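Local coordinates for protein putative oxidoreductase yhhX (Escherichia coli K-12, PDB 3F4L) that probably acts as an NADP-dependent oxidoreductase of the Gfo/Idh/MocA family, perhaps with scyllo-inositol dehydrogenase activity, at residues K67-C72 / A88-L93. Numbering follows the deposited sequence.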
loop_
_atom_site.group_PDB
_atom_site.type_symbol
_atom_site.label_atom_id
_atom_site.label_comp_id
_atom_site.label_asym_id
_atom_site.label_seq_id
_atom_site.Cartn_x
_atom_site.Cartn_y
_atom_site.Cartn_z
ATOM N N LYS A 67 7.617 -32.612 29.414
ATOM C CA LYS A 67 8.752 -32.068 28.669
ATOM C C LYS A 67 8.466 -30.699 28.071
ATOM O O LYS A 67 9.389 -29.940 27.770
ATOM C CB LYS A 67 9.155 -33.031 27.546
ATOM C CG LYS A 67 9.577 -34.412 28.029
ATOM C CD LYS A 67 10.967 -34.407 28.658
ATOM C CE LYS A 67 12.057 -34.423 27.587
ATOM N NZ LYS A 67 13.417 -34.743 28.140
ATOM N N LEU A 68 7.190 -30.384 27.879
ATOM C CA LEU A 68 6.826 -29.090 27.311
ATOM C C LEU A 68 5.699 -28.427 28.088
ATOM O O LEU A 68 4.681 -29.051 28.389
ATOM C CB LEU A 68 6.400 -29.240 25.840
ATOM C CG LEU A 68 5.923 -27.917 25.207
ATOM C CD1 LEU A 68 7.121 -27.004 24.917
ATOM C CD2 LEU A 68 5.127 -28.205 23.929
ATOM N N VAL A 69 5.897 -27.159 28.422
ATOM C CA VAL A 69 4.893 -26.382 29.136
ATOM C C VAL A 69 4.425 -25.289 28.175
ATOM O O VAL A 69 5.241 -24.593 27.584
ATOM C CB VAL A 69 5.486 -25.746 30.414
ATOM C CG1 VAL A 69 4.486 -24.800 31.037
ATOM C CG2 VAL A 69 5.864 -26.860 31.408
ATOM N N VAL A 70 3.114 -25.160 28.001
ATOM C CA VAL A 70 2.566 -24.150 27.090
ATOM C C VAL A 70 1.884 -23.045 27.900
ATOM O O VAL A 70 0.870 -23.281 28.534
ATOM C CB VAL A 70 1.560 -24.796 26.127
ATOM C CG1 VAL A 70 1.108 -23.794 25.059
ATOM C CG2 VAL A 70 2.194 -26.014 25.484
ATOM N N VAL A 71 2.452 -21.843 27.873
ATOM C CA VAL A 71 1.920 -20.715 28.627
ATOM C C VAL A 71 0.879 -19.939 27.822
ATOM O O VAL A 71 1.207 -19.296 26.824
ATOM C CB VAL A 71 3.052 -19.772 29.032
ATOM C CG1 VAL A 71 2.515 -18.669 29.918
ATOM C CG2 VAL A 71 4.148 -20.563 29.743
ATOM N N CYS A 72 -0.371 -20.015 28.269
ATOM C CA CYS A 72 -1.495 -19.360 27.599
ATOM C C CYS A 72 -2.283 -18.461 28.535
ATOM O O CYS A 72 -3.471 -18.251 28.325
ATOM C CB CYS A 72 -2.463 -20.404 27.053
ATOM S SG CYS A 72 -1.698 -21.692 26.095
ATOM N N ALA A 88 12.473 -25.157 36.074
ATOM C CA ALA A 88 12.033 -26.483 36.488
ATOM C C ALA A 88 12.520 -27.523 35.484
ATOM O O ALA A 88 12.212 -28.712 35.601
ATOM C CB ALA A 88 10.518 -26.530 36.605
ATOM N N GLY A 89 13.279 -27.053 34.497
ATOM C CA GLY A 89 13.841 -27.929 33.488
ATOM C C GLY A 89 12.927 -28.299 32.338
ATOM O O GLY A 89 13.161 -29.289 31.660
ATOM N N LYS A 90 11.903 -27.489 32.100
ATOM C CA LYS A 90 10.951 -27.780 31.038
ATOM C C LYS A 90 11.142 -26.907 29.802
ATOM O O LYS A 90 11.567 -25.752 29.901
ATOM C CB LYS A 90 9.521 -27.563 31.543
ATOM C CG LYS A 90 9.179 -28.223 32.866
ATOM C CD LYS A 90 9.397 -29.716 32.808
ATOM C CE LYS A 90 9.134 -30.360 34.151
ATOM N NZ LYS A 90 9.474 -31.811 34.100
ATOM N N ASN A 91 10.821 -27.473 28.643
ATOM C CA ASN A 91 10.873 -26.726 27.393
ATOM C C ASN A 91 9.613 -25.872 27.458
ATOM O O ASN A 91 8.621 -26.291 28.053
ATOM C CB ASN A 91 10.814 -27.674 26.202
ATOM C CG ASN A 91 12.073 -28.489 26.066
ATOM O OD1 ASN A 91 13.134 -27.956 25.736
ATOM N ND2 ASN A 91 11.973 -29.784 26.342
ATOM N N VAL A 92 9.642 -24.689 26.854
ATOM C CA VAL A 92 8.494 -23.794 26.926
ATOM C C VAL A 92 8.014 -23.197 25.598
ATOM O O VAL A 92 8.816 -22.705 24.790
ATOM C CB VAL A 92 8.794 -22.620 27.900
ATOM C CG1 VAL A 92 7.629 -21.646 27.939
ATOM C CG2 VAL A 92 9.073 -23.158 29.302
ATOM N N LEU A 93 6.696 -23.239 25.402
ATOM C CA LEU A 93 6.040 -22.672 24.222
ATOM C C LEU A 93 5.158 -21.550 24.779
ATOM O O LEU A 93 4.299 -21.790 25.634
ATOM C CB LEU A 93 5.199 -23.736 23.507
ATOM C CG LEU A 93 4.383 -23.315 22.268
ATOM C CD1 LEU A 93 5.302 -22.801 21.156
ATOM C CD2 LEU A 93 3.591 -24.514 21.763
#
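Asn91 grips the carbonyl of Lys67 twice. Its backbone N and its side-chain ND2 each lie 3.0 Å from Lys67 O, and they reach that oxygen from opposite faces of the carbonyl plane. The torsion chi1 of -70° sets the amide beside the residue's own backbone N, which lets both donors converge. OD1 bonds to the backbone N of Thr118, so the amide is held at both ends. With alanine in its place, Lys67 O would probably have one donor fewer and Thr118 N would be left without its mate. The strands run on in parallel, with Leu68 paired to Asn91, Val69 to Val92 and Val70 to Leu93. Val69 N bonds to Asn91 O, Leu93 N to Val69 O (3.0 Å, 172° at the hydrogen) and Val71 N to Leu93 O. This is a right-handed beta-alpha-beta crossover of the Rossmann fold, with helix 78-87 joining two neighbouring strands. The packing is close on the Leu68, Val70 and Leu93 face. Leu68 CD1 lies 3.5 Å from Asn91 O and 4.0 Å from Leu93 CB, and helix 300-311 covers this face. On the other face Val71 CG2 meets Val92 CG1 at 4.1 Å, against helix 78-87. Val69 CG2 meets Lys90 CB at 3.7 Å, while Lys90 NZ bonds to the carbonyls of Asp63 and Val66. The loose side is the exposed Lys67 side chain, whose CB points away from 88-93.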